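Local coordinates for HpuA (PDB 5EC6), which serves as an outer-membrane lipoprotein receptor for haemoglobin, probably as a step in haem iron uptake, at residues K174-V179 with T316-S321; V190-E195 with T208-T213; R132-Q137 with G281-G286; G223-N228 with I235-V240. One frame throughout, in Å; residues are numbered along the deposited sequence.

Interaction 1 of 4, residues K174-V179 with T316-S321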
loop_
_atom_site.group_PDB
_atom_site.type_symbol
_atom_site.label_atom_id
_atom_site.label_comp_id
_atom_site.label_asym_id
_atom_site.label_seq_id
_atom_site.Cartn_x
_atom_site.Cartn_y
_atom_site.Cartn_z
ATOM N N LYS A 174 -3.194 -4.061 -20.315
ATOM C CA LYS A 174 -4.013 -3.698 -19.166
ATOM C C LYS A 174 -3.612 -4.566 -17.971
ATOM O O LYS A 174 -3.137 -5.681 -18.122
ATOM C CB LYS A 174 -5.509 -3.838 -19.465
ATOM C CG LYS A 174 -6.043 -2.698 -20.323
ATOM C CD LYS A 174 -7.508 -2.871 -20.727
ATOM C CE LYS A 174 -8.462 -2.726 -19.543
ATOM N NZ LYS A 174 -9.910 -2.753 -19.921
ATOM N N ALA A 175 -3.851 -4.021 -16.785
ATOM C CA ALA A 175 -3.713 -4.797 -15.539
ATOM C C ALA A 175 -4.769 -4.365 -14.543
ATOM O O ALA A 175 -5.131 -3.190 -14.491
ATOM C CB ALA A 175 -2.367 -4.502 -14.921
ATOM N N THR A 176 -5.257 -5.333 -13.789
ATOM C CA THR A 176 -6.265 -5.115 -12.764
ATOM C C THR A 176 -5.702 -5.489 -11.397
ATOM O O THR A 176 -5.105 -6.553 -11.202
ATOM C CB THR A 176 -7.510 -5.952 -13.113
ATOM O OG1 THR A 176 -8.049 -5.464 -14.355
ATOM C CG2 THR A 176 -8.563 -5.863 -12.082
ATOM N N TYR A 177 -5.970 -4.602 -10.442
ATOM C CA TYR A 177 -5.440 -4.665 -9.081
ATOM C C TYR A 177 -6.614 -4.785 -8.096
ATOM O O TYR A 177 -7.675 -4.198 -8.295
ATOM C CB TYR A 177 -4.604 -3.424 -8.761
ATOM C CG TYR A 177 -3.377 -3.248 -9.628
ATOM C CD1 TYR A 177 -3.484 -2.689 -10.915
ATOM C CD2 TYR A 177 -2.126 -3.640 -9.182
ATOM C CE1 TYR A 177 -2.391 -2.588 -11.739
ATOM C CE2 TYR A 177 -1.020 -3.513 -9.970
ATOM C CZ TYR A 177 -1.130 -3.008 -11.261
ATOM O OH TYR A 177 -0.023 -2.865 -12.074
ATOM N N GLU A 178 -6.375 -5.544 -7.036
ATOM C CA GLU A 178 -7.338 -5.799 -5.976
ATOM C C GLU A 178 -6.785 -5.009 -4.804
ATOM O O GLU A 178 -5.687 -5.312 -4.351
ATOM C CB GLU A 178 -7.373 -7.306 -5.691
ATOM C CG GLU A 178 -8.416 -7.755 -4.662
ATOM C CD GLU A 178 -8.709 -9.248 -4.766
ATOM O OE1 GLU A 178 -8.627 -9.842 -5.894
ATOM O OE2 GLU A 178 -9.001 -9.871 -3.696
ATOM N N VAL A 179 -7.547 -4.027 -4.310
ATOM C CA VAL A 179 -6.985 -3.008 -3.421
ATOM C C VAL A 179 -7.856 -2.837 -2.152
ATOM O O VAL A 179 -9.059 -3.174 -2.146
ATOM C CB VAL A 179 -6.771 -1.621 -4.096
ATOM C CG1 VAL A 179 -5.961 -1.766 -5.377
ATOM C CG2 VAL A 179 -8.049 -0.881 -4.385
ATOM N N THR A 316 -10.967 1.274 -19.303
ATOM C CA THR A 316 -10.480 0.801 -18.001
ATOM C C THR A 316 -11.393 -0.243 -17.383
ATOM O O THR A 316 -11.341 -0.458 -16.170
ATOM C CB THR A 316 -10.246 1.927 -17.016
ATOM O OG1 THR A 316 -11.383 2.797 -16.968
ATOM C CG2 THR A 316 -8.998 2.727 -17.466
ATOM N N SER A 317 -12.190 -0.916 -18.208
ATOM C CA SER A 317 -12.936 -2.069 -17.687
ATOM C C SER A 317 -11.979 -3.110 -17.118
ATOM O O SER A 317 -10.880 -3.318 -17.640
ATOM C CB SER A 317 -13.839 -2.703 -18.736
ATOM O OG SER A 317 -13.124 -3.299 -19.797
ATOM N N HIS A 318 -12.412 -3.772 -16.064
ATOM C CA HIS A 318 -11.579 -4.706 -15.377
ATOM C C HIS A 318 -11.353 -5.993 -16.173
ATOM O O HIS A 318 -12.226 -6.450 -16.953
ATOM C CB HIS A 318 -12.145 -5.063 -14.023
ATOM C CG HIS A 318 -12.345 -3.883 -13.127
ATOM N ND1 HIS A 318 -11.329 -2.994 -12.836
ATOM C CD2 HIS A 318 -13.424 -3.484 -12.426
ATOM C CE1 HIS A 318 -11.773 -2.112 -11.965
ATOM N NE2 HIS A 318 -13.064 -2.372 -11.734
ATOM N N LEU A 319 -10.163 -6.564 -15.990
ATOM C CA LEU A 319 -9.922 -7.944 -16.403
ATOM C C LEU A 319 -10.609 -8.887 -15.430
ATOM O O LEU A 319 -10.518 -8.679 -14.208
ATOM C CB LEU A 319 -8.406 -8.212 -16.464
ATOM C CG LEU A 319 -7.622 -7.281 -17.363
ATOM C CD1 LEU A 319 -6.133 -7.586 -17.372
ATOM C CD2 LEU A 319 -8.180 -7.347 -18.782
ATOM N N VAL A 320 -11.249 -9.935 -15.948
ATOM C CA VAL A 320 -12.144 -10.779 -15.130
ATOM C C VAL A 320 -11.933 -12.298 -15.388
ATOM O O VAL A 320 -12.888 -13.067 -15.289
ATOM C CB VAL A 320 -13.636 -10.432 -15.364
ATOM C CG1 VAL A 320 -13.992 -9.041 -14.837
ATOM C CG2 VAL A 320 -13.997 -10.533 -16.845
ATOM N N SER A 321 -10.725 -12.716 -15.713
ATOM C CA SER A 321 -10.457 -14.177 -15.829
ATOM C C SER A 321 -10.735 -14.900 -14.517
ATOM O O SER A 321 -10.599 -14.335 -13.436
ATOM C CB SER A 321 -9.024 -14.436 -16.250
ATOM O OG SER A 321 -8.810 -13.874 -17.524
#

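Interaction 2 of 4, residues V190-E195 with T208-T213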
loop_
_atom_site.group_PDB
_atom_site.type_symbol
_atom_site.label_atom_id
_atom_site.label_comp_id
_atom_site.label_asym_id
_atom_site.label_seq_id
_atom_site.Cartn_x
_atom_site.Cartn_y
_atom_site.Cartn_z
ATOM N N VAL A 190 -10.506 3.066 9.299
ATOM C CA VAL A 190 -11.658 2.487 8.668
ATOM C C VAL A 190 -11.256 2.061 7.249
ATOM O O VAL A 190 -10.471 2.741 6.585
ATOM C CB VAL A 190 -12.871 3.432 8.661
ATOM C CG1 VAL A 190 -13.374 3.613 10.096
ATOM C CG2 VAL A 190 -12.595 4.797 8.066
ATOM N N THR A 191 -11.765 0.920 6.850
ATOM C CA THR A 191 -11.346 0.275 5.598
ATOM C C THR A 191 -12.494 -0.015 4.667
ATOM O O THR A 191 -13.670 -0.212 5.067
ATOM C CB THR A 191 -10.499 -0.965 5.863
ATOM O OG1 THR A 191 -11.156 -1.840 6.826
ATOM C CG2 THR A 191 -9.131 -0.576 6.367
ATOM N N SER A 192 -12.173 -0.042 3.372
ATOM C CA SER A 192 -13.133 -0.366 2.336
ATOM C C SER A 192 -13.598 -1.823 2.422
ATOM O O SER A 192 -12.911 -2.680 2.963
ATOM C CB SER A 192 -12.514 -0.085 0.958
ATOM O OG SER A 192 -11.331 -0.818 0.788
ATOM N N SER A 193 -14.794 -2.088 1.885
ATOM C CA SER A 193 -15.422 -3.410 2.072
ATOM C C SER A 193 -14.655 -4.484 1.392
ATOM O O SER A 193 -14.263 -4.366 0.201
ATOM C CB SER A 193 -16.858 -3.415 1.577
ATOM O OG SER A 193 -17.621 -2.475 2.303
ATOM N N TYR A 194 -14.442 -5.591 2.090
ATOM C CA TYR A 194 -13.678 -6.676 1.529
ATOM C C TYR A 194 -14.108 -7.962 2.167
ATOM O O TYR A 194 -13.917 -8.136 3.384
ATOM C CB TYR A 194 -12.195 -6.467 1.771
ATOM C CG TYR A 194 -11.220 -7.236 0.946
ATOM C CD1 TYR A 194 -11.551 -7.756 -0.327
ATOM C CD2 TYR A 194 -9.908 -7.395 1.381
ATOM C CE1 TYR A 194 -10.613 -8.404 -1.089
ATOM C CE2 TYR A 194 -8.965 -8.056 0.635
ATOM C CZ TYR A 194 -9.306 -8.569 -0.613
ATOM O OH TYR A 194 -8.310 -9.207 -1.313
ATOM N N GLU A 195 -14.615 -8.873 1.332
ATOM C CA GLU A 195 -15.004 -10.225 1.770
ATOM C C GLU A 195 -14.687 -11.171 0.659
ATOM O O GLU A 195 -15.071 -10.939 -0.515
ATOM C CB GLU A 195 -16.501 -10.299 2.078
ATOM C CG GLU A 195 -16.971 -11.723 2.393
ATOM C CD GLU A 195 -18.430 -11.811 2.811
ATOM O OE1 GLU A 195 -19.118 -10.774 2.975
ATOM O OE2 GLU A 195 -18.862 -12.975 3.025
ATOM N N THR A 208 -17.331 -8.980 -1.886
ATOM C CA THR A 208 -17.187 -7.529 -2.025
ATOM C C THR A 208 -15.703 -7.184 -2.039
ATOM O O THR A 208 -14.930 -7.772 -1.307
ATOM C CB THR A 208 -17.801 -6.763 -0.843
ATOM O OG1 THR A 208 -18.930 -7.487 -0.318
ATOM C CG2 THR A 208 -18.210 -5.366 -1.296
ATOM N N GLY A 209 -15.308 -6.273 -2.913
ATOM C CA GLY A 209 -13.896 -5.887 -2.985
ATOM C C GLY A 209 -13.790 -4.616 -3.837
ATOM O O GLY A 209 -14.791 -4.108 -4.381
ATOM N N SER A 210 -12.574 -4.099 -3.931
ATOM C CA SER A 210 -12.297 -2.888 -4.690
ATOM C C SER A 210 -11.219 -3.188 -5.701
ATOM O O SER A 210 -10.220 -3.857 -5.383
ATOM C CB SER A 210 -11.787 -1.807 -3.780
ATOM O OG SER A 210 -12.732 -1.421 -2.749
ATOM N N PHE A 211 -11.445 -2.712 -6.920
ATOM C CA PHE A 211 -10.533 -2.999 -8.023
ATOM C C PHE A 211 -10.192 -1.716 -8.796
ATOM O O PHE A 211 -11.048 -0.870 -9.043
ATOM C CB PHE A 211 -11.152 -4.023 -8.982
ATOM C CG PHE A 211 -11.566 -5.300 -8.249
ATOM C CD1 PHE A 211 -10.632 -6.238 -7.964
ATOM C CD2 PHE A 211 -12.846 -5.439 -7.756
ATOM C CE1 PHE A 211 -10.956 -7.392 -7.268
ATOM C CE2 PHE A 211 -13.192 -6.572 -7.038
ATOM C CZ PHE A 211 -12.240 -7.543 -6.808
ATOM N N LEU A 212 -8.908 -1.609 -9.110
ATOM C CA LEU A 212 -8.417 -0.536 -9.980
ATOM C C LEU A 212 -7.757 -1.178 -11.195
ATOM O O LEU A 212 -6.977 -2.123 -11.067
ATOM C CB LEU A 212 -7.389 0.338 -9.255
ATOM C CG LEU A 212 -7.832 0.975 -7.939
ATOM C CD1 LEU A 212 -6.676 1.720 -7.300
ATOM C CD2 LEU A 212 -9.060 1.835 -8.094
ATOM N N THR A 213 -8.056 -0.643 -12.381
ATOM C CA THR A 213 -7.448 -1.107 -13.611
ATOM C C THR A 213 -6.671 0.012 -14.287
ATOM O O THR A 213 -7.157 1.162 -14.428
ATOM C CB THR A 213 -8.516 -1.703 -14.530
ATOM O OG1 THR A 213 -8.916 -2.946 -13.971
ATOM C CG2 THR A 213 -8.045 -1.942 -15.932
HETATM O O HOH W 1 -12.167 -3.019 -0.636
#

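Interaction 3 of 4, residues R132-Q137 with G281-G286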
loop_
_atom_site.group_PDB
_atom_site.type_symbol
_atom_site.label_atom_id
_atom_site.label_comp_id
_atom_site.label_asym_id
_atom_site.label_seq_id
_atom_site.Cartn_x
_atom_site.Cartn_y
_atom_site.Cartn_z
ATOM N N ARG A 132 -1.656 -8.975 0.822
ATOM C CA ARG A 132 -0.427 -9.718 0.723
ATOM C C ARG A 132 0.655 -8.910 0.017
ATOM O O ARG A 132 1.238 -9.337 -0.987
ATOM C CB ARG A 132 -0.655 -10.988 -0.094
ATOM C CG ARG A 132 -1.723 -11.955 0.382
ATOM C CD ARG A 132 -1.766 -13.161 -0.587
ATOM N NE ARG A 132 -2.540 -14.289 -0.066
ATOM C CZ ARG A 132 -2.126 -15.101 0.911
ATOM N NH1 ARG A 132 -0.933 -14.928 1.481
ATOM N NH2 ARG A 132 -2.906 -16.098 1.328
ATOM N N LEU A 133 0.914 -7.732 0.523
ATOM C CA LEU A 133 1.844 -6.841 -0.138
ATOM C C LEU A 133 3.207 -7.311 0.275
ATOM O O LEU A 133 3.348 -7.779 1.419
ATOM C CB LEU A 133 1.594 -5.423 0.346
ATOM C CG LEU A 133 0.193 -4.920 0.074
ATOM C CD1 LEU A 133 -0.027 -3.615 0.824
ATOM C CD2 LEU A 133 -0.014 -4.687 -1.371
ATOM N N LYS A 134 4.161 -7.312 -0.666
ATOM C CA LYS A 134 5.575 -7.658 -0.403
ATOM C C LYS A 134 6.543 -6.544 -0.690
ATOM O O LYS A 134 7.669 -6.583 -0.227
ATOM C CB LYS A 134 6.022 -8.889 -1.230
ATOM C CG LYS A 134 5.107 -10.080 -1.140
ATOM C CD LYS A 134 5.140 -10.816 0.192
ATOM C CE LYS A 134 4.292 -12.097 0.056
ATOM N NZ LYS A 134 3.273 -12.318 1.132
ATOM N N SER A 135 6.122 -5.525 -1.433
ATOM C CA SER A 135 7.028 -4.463 -1.850
ATOM C C SER A 135 6.556 -3.027 -1.513
ATOM O O SER A 135 7.133 -2.045 -1.978
ATOM C CB SER A 135 7.270 -4.504 -3.351
ATOM O OG SER A 135 7.873 -5.741 -3.734
ATOM N N MET A 136 5.571 -2.937 -0.650
ATOM C CA MET A 136 5.007 -1.644 -0.239
ATOM C C MET A 136 4.288 -1.808 1.070
ATOM O O MET A 136 3.962 -2.936 1.486
ATOM C CB MET A 136 4.080 -1.058 -1.343
ATOM C CG MET A 136 2.923 -1.935 -1.614
ATOM S SD MET A 136 1.637 -1.068 -2.555
ATOM C CE MET A 136 1.094 0.089 -1.347
ATOM N N GLN A 137 3.922 -0.668 1.671
ATOM C CA GLN A 137 3.037 -0.590 2.803
ATOM C C GLN A 137 2.142 0.613 2.602
ATOM O O GLN A 137 2.493 1.536 1.855
ATOM C CB GLN A 137 3.810 -0.377 4.124
ATOM C CG GLN A 137 3.909 -1.590 5.028
ATOM C CD GLN A 137 2.608 -2.049 5.653
ATOM O OE1 GLN A 137 1.541 -1.650 5.274
ATOM N NE2 GLN A 137 2.718 -2.969 6.585
ATOM N N GLY A 281 5.585 -3.758 -11.280
ATOM C CA GLY A 281 4.240 -3.196 -11.039
ATOM C C GLY A 281 3.213 -4.163 -10.567
ATOM O O GLY A 281 2.014 -3.986 -10.808
ATOM N N GLY A 282 3.643 -5.214 -9.874
ATOM C CA GLY A 282 2.752 -6.117 -9.272
ATOM C C GLY A 282 1.940 -5.613 -8.062
ATOM O O GLY A 282 1.065 -6.337 -7.587
ATOM N N GLU A 283 2.306 -4.442 -7.568
ATOM C CA GLU A 283 1.586 -3.768 -6.514
ATOM C C GLU A 283 1.304 -2.325 -6.902
ATOM O O GLU A 283 1.904 -1.770 -7.839
ATOM C CB GLU A 283 2.338 -3.898 -5.181
ATOM C CG GLU A 283 2.470 -5.367 -4.818
ATOM C CD GLU A 283 3.347 -5.662 -3.620
ATOM O OE1 GLU A 283 3.877 -4.747 -3.008
ATOM O OE2 GLU A 283 3.474 -6.892 -3.285
ATOM N N ILE A 284 0.376 -1.703 -6.172
ATOM C CA ILE A 284 -0.114 -0.381 -6.508
ATOM C C ILE A 284 -0.482 0.315 -5.205
ATOM O O ILE A 284 -0.897 -0.337 -4.273
ATOM C CB ILE A 284 -1.362 -0.460 -7.457
ATOM C CG1 ILE A 284 -1.714 0.917 -8.034
ATOM C CG2 ILE A 284 -2.577 -1.046 -6.760
ATOM C CD1 ILE A 284 -2.591 0.847 -9.251
ATOM N N GLY A 285 -0.289 1.610 -5.142
ATOM C CA GLY A 285 -0.719 2.374 -3.960
ATOM C C GLY A 285 -0.761 3.861 -4.218
ATOM O O GLY A 285 -0.277 4.331 -5.231
ATOM N N GLY A 286 -1.383 4.596 -3.302
ATOM C CA GLY A 286 -1.446 6.009 -3.432
ATOM C C GLY A 286 -2.296 6.665 -2.374
ATOM O O GLY A 286 -2.672 6.033 -1.383
HETATM O O HOH W 2 5.937 -7.591 -4.510
#

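Interaction 4 of 4, residues G223-N228 with I235-V240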
loop_
_atom_site.group_PDB
_atom_site.type_symbol
_atom_site.label_atom_id
_atom_site.label_comp_id
_atom_site.label_asym_id
_atom_site.label_seq_id
_atom_site.Cartn_x
_atom_site.Cartn_y
_atom_site.Cartn_z
ATOM N N GLY A 223 -11.588 2.756 -11.607
ATOM C CA GLY A 223 -12.107 1.831 -10.627
ATOM C C GLY A 223 -12.679 2.541 -9.416
ATOM O O GLY A 223 -12.703 3.754 -9.355
ATOM N N THR A 224 -13.170 1.758 -8.450
ATOM C CA THR A 224 -13.879 2.265 -7.304
ATOM C C THR A 224 -13.420 1.576 -6.040
ATOM O O THR A 224 -13.382 0.339 -5.977
ATOM C CB THR A 224 -15.402 2.047 -7.473
ATOM O OG1 THR A 224 -15.855 2.796 -8.609
ATOM C CG2 THR A 224 -16.173 2.508 -6.233
ATOM N N ILE A 225 -13.123 2.394 -5.042
ATOM C CA ILE A 225 -12.863 1.908 -3.707
ATOM C C ILE A 225 -14.230 1.907 -2.965
ATOM O O ILE A 225 -14.820 2.967 -2.754
ATOM C CB ILE A 225 -11.843 2.758 -2.997
ATOM C CG1 ILE A 225 -10.484 2.658 -3.705
ATOM C CG2 ILE A 225 -11.646 2.263 -1.541
ATOM C CD1 ILE A 225 -9.470 3.629 -3.214
ATOM N N VAL A 226 -14.675 0.708 -2.616
ATOM C CA VAL A 226 -16.064 0.486 -2.129
ATOM C C VAL A 226 -16.204 0.813 -0.632
ATOM O O VAL A 226 -15.521 0.249 0.198
ATOM C CB VAL A 226 -16.447 -0.971 -2.407
ATOM C CG1 VAL A 226 -17.878 -1.254 -1.914
ATOM C CG2 VAL A 226 -16.363 -1.237 -3.882
ATOM N N GLY A 227 -17.133 1.708 -0.329
ATOM C CA GLY A 227 -17.409 2.153 1.003
ATOM C C GLY A 227 -18.389 1.281 1.785
ATOM O O GLY A 227 -18.870 0.251 1.297
ATOM N N ASN A 228 -18.620 1.747 3.020
ATOM C CA ASN A 228 -19.530 1.068 3.964
ATOM C C ASN A 228 -19.791 2.054 5.096
ATOM O O ASN A 228 -19.399 3.218 5.037
ATOM C CB ASN A 228 -18.901 -0.224 4.456
ATOM C CG ASN A 228 -17.499 -0.009 5.015
ATOM O OD1 ASN A 228 -17.344 0.663 6.004
ATOM N ND2 ASN A 228 -16.448 -0.526 4.294
ATOM N N ILE A 235 -15.080 5.760 -3.118
ATOM C CA ILE A 235 -14.241 6.718 -3.849
ATOM C C ILE A 235 -14.140 6.220 -5.283
ATOM O O ILE A 235 -13.606 5.128 -5.543
ATOM C CB ILE A 235 -12.817 6.833 -3.246
ATOM C CG1 ILE A 235 -12.869 7.358 -1.818
ATOM C CG2 ILE A 235 -11.949 7.714 -4.129
ATOM C CD1 ILE A 235 -11.536 7.266 -1.068
ATOM N N GLU A 236 -14.724 6.966 -6.202
ATOM C CA GLU A 236 -14.722 6.600 -7.608
ATOM C C GLU A 236 -13.629 7.357 -8.358
ATOM O O GLU A 236 -13.596 8.566 -8.345
ATOM C CB GLU A 236 -16.078 6.885 -8.257
ATOM C CG GLU A 236 -16.132 6.453 -9.708
ATOM C CD GLU A 236 -17.518 6.446 -10.332
ATOM O OE1 GLU A 236 -18.467 6.885 -9.668
ATOM O OE2 GLU A 236 -17.626 5.930 -11.470
ATOM N N MET A 237 -12.744 6.624 -9.027
ATOM C CA MET A 237 -11.724 7.298 -9.880
ATOM C C MET A 237 -12.427 7.931 -11.033
ATOM O O MET A 237 -13.301 7.296 -11.637
ATOM C CB MET A 237 -10.701 6.278 -10.366
ATOM C CG MET A 237 -9.958 5.601 -9.216
ATOM S SD MET A 237 -8.917 6.737 -8.300
ATOM C CE MET A 237 -8.403 5.690 -6.929
ATOM N N ARG A 238 -12.109 9.193 -11.331
ATOM C CA ARG A 238 -12.757 9.947 -12.390
ATOM C C ARG A 238 -11.886 10.178 -13.625
ATOM O O ARG A 238 -12.318 9.896 -14.751
ATOM C CB ARG A 238 -13.301 11.266 -11.869
ATOM C CG ARG A 238 -14.472 11.071 -10.873
ATOM C CD ARG A 238 -15.691 10.483 -11.527
ATOM N NE ARG A 238 -16.824 10.455 -10.624
ATOM C CZ ARG A 238 -18.065 10.100 -10.960
ATOM N NH1 ARG A 238 -18.361 9.750 -12.200
ATOM N NH2 ARG A 238 -19.029 10.125 -10.036
ATOM N N ASP A 239 -10.756 10.838 -13.486
ATOM C CA ASP A 239 -9.866 11.017 -14.632
ATOM C C ASP A 239 -8.451 10.980 -14.077
ATOM O O ASP A 239 -7.989 11.938 -13.459
ATOM C CB ASP A 239 -10.081 12.351 -15.321
ATOM C CG ASP A 239 -9.312 12.421 -16.655
ATOM O OD1 ASP A 239 -8.832 11.377 -17.099
ATOM O OD2 ASP A 239 -9.288 13.483 -17.276
ATOM N N VAL A 240 -7.836 9.828 -14.252
ATOM C CA VAL A 240 -6.521 9.583 -13.711
ATOM C C VAL A 240 -5.588 9.138 -14.834
ATOM O O VAL A 240 -5.829 8.147 -15.482
ATOM C CB VAL A 240 -6.606 8.521 -12.590
ATOM C CG1 VAL A 240 -5.217 8.221 -12.031
ATOM C CG2 VAL A 240 -7.512 9.002 -11.455
HETATM O O HOH W 3 -13.453 4.744 -12.613
#

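Interaction 1 of 4, residues K174-V179 with T316-S321
The irregular tail 316-321 passes over the beginning of strand 174-185, bringing the CA atoms of T176 and L319 to 5.9 Å. That strand is a stave of an eight-stranded antiparallel beta barrel, and the contact illustrates how a chain end can be fastened to a barrel wall without joining it as a strand. At its centre is one hydroxyl. T176 turns OG1 to the side of its own backbone N, opposite its carbonyl carbon (chi1 -64°), and there accepts a nearly straight bond from L319 N at 2.9 Å (163° at the hydrogen). T213 of the adjoining strand, which also bonds to H318 ND1, holds the same OG1 by a second hydrogen bond. T176 CG2 meanwhile comes obliquely to the H318 ring, 4.1 Å from ND1. At the start of the strand, K174 stretches its bent chain toward the S317 carbonyl and forms a salt bridge with D315; its very short approach to that carbonyl is doubtful in detail, as the lysine has a second conformer. L319 lays its aliphatic chain beside the T176 hydroxyl, with CB and CG each 3.5 Å from OG1, and its branch CD1 ends 3.6 Å from K174 O.

Interaction 2 of 4, residues V190-E195 with T208-T213
S192 and S210 face each other across a single water molecule, which does the bridging that S192 OG and S210 OG, 3.9 Å apart, do not do directly. S192 holds OG between its backbone N and carbonyl carbon (chi1 58°), whereas S210 sets OG anti to its carbonyl carbon, beside the backbone N (chi1 -61°). The two rotamers thus converge on the water, 2.8 Å from S192 OG and 2.7 Å from S210 OG, and the water donates to S193 O at 2.6 Å. Each hydroxyl has another partner, G181 N for S192 and V226 N for S210. The CB of Y194 points away from 208-213, yet the ring edge at CD1 meets T208 O, in its plane, at 3.5 Å. The phenol then reaches E178 and A130 N. Beyond the tyrosine the chains make an antiparallel hydrogen-bonded pair: E195 N gives a 2.9 Å bond to T208 O, and T208 N returns a longer one of 3.3 Å to E195 O. At G209 the exchange is weaker, a CA-H...O contact of 3.5 Å from G209 CA to S193 O. The contact joins the segment leaving strand 188-191 to the start of 208-215; both strands pair antiparallel with 174-185, and strand 220-225 comes up to S192 and S210 through I225.

Interaction 3 of 4, residues R132-Q137 with G281-G286
The carboxylate of E283 is met by residues 132-137 on both faces and at its oxygen ends. L133 CD2 sits over one face, 4.2 Å from E283 CD, and S135 CB comes obliquely over the other, 3.4 Å from OE1. Two consecutive backbone amides take the syn sides of the oxygens: K134 N reaches OE2 at 2.7 Å in an almost straight bond (171°), and S135 N reaches OE1 at 2.9 Å with a more bent one (145°). The donors stand about 20° out of the carboxylate plane in opposite senses, K134 N toward the L133 face and S135 N toward the other, so the group is gripped with a slight twist. A water held by S135 OG adds a weak bond to OE2 from above the S135 face. Such a pair of N-H groups would favour the ionised form of this buried acid. E283 belongs to a classic beta bulge, where it and G282 both face F265 at the start of barrel strand 283-289; strand 136-142, which the gripping loop leads into, pairs instead with 115-118 and 148-154. From CB the glutamate runs extended toward that loop, while I284 turns the other way, onto Y177 and V179. M136 fills the flank: CG lies 3.3 Å from E283 OE1, SD is 3.1 Å from I284 O, which approaches almost opposite the CG-SD bond, and CE rests on G285 CA at 3.9 Å.

Interaction 4 of 4, residues G223-N228 with I235-V240
A beta hairpin of the barrel wall, strands 220-225 and 235-243, brings G223, T224 and I225 against M237, E236 and I235. The short strand axes come within 4.7 Å and run antiparallel at 155°, a clear twist from straight opposition. I225 and I235 form the hydrogen-bonded pair, each N-H donating to the other's carbonyl, at 2.8 Å from I225 N to I235 O and the same from I235 N to I225 O. T224 and E236 make the next, non-hydrogen-bonded pair, where T224 CA supplies a CA-H...O contact to I235 O. The two faces of the hairpin differ sharply. On one, T224 OG1, lying opposite its carbonyl carbon (chi1 -63°), touches the aliphatic CG of E236 at 3.8 Å. On the other, I225 and I235 meet CB to CB at 4.2 Å, with the ends of I225 and M237 loosely apposed beside them; here I225 touches F300 and I235 touches A298, residues of strand 298-308, consistent with this face looking into the barrel. Just beyond, the chain turns a corner, and R238 and D239 both face T250 in a classic beta bulge. Between G223 and M237 only one of the two bonds is direct. M237 N bonds to G223 O at 2.9 Å almost in line with the carbonyl (176°), but in the return direction a water steps in, accepting from G223 N and donating to M237 O at 2.7 Å.

Read from the N terminus, the chain first lays down 132-137, whose partner comes only at 281-286, so interaction 3 spans most of the barrel sequence. Before that loop closes, 174-179 opens interaction 1, which is completed at 316-321; the two long-range contacts therefore cross. Interactions 2 and 4 follow in series, closing short loops at 208-213 and 235-240, and both are nested inside the larger two. Interaction 4 zips a hairpin, interaction 2 joins the segment following strand 188-191 to the start of barrel strand 208-215, interaction 1 returns the C-terminal tail to the wall, and interaction 3 ties strand 283-289 to the loop before 136-142. Y177 OH, bonded to G281 O, links interactions 1 and 3 directly.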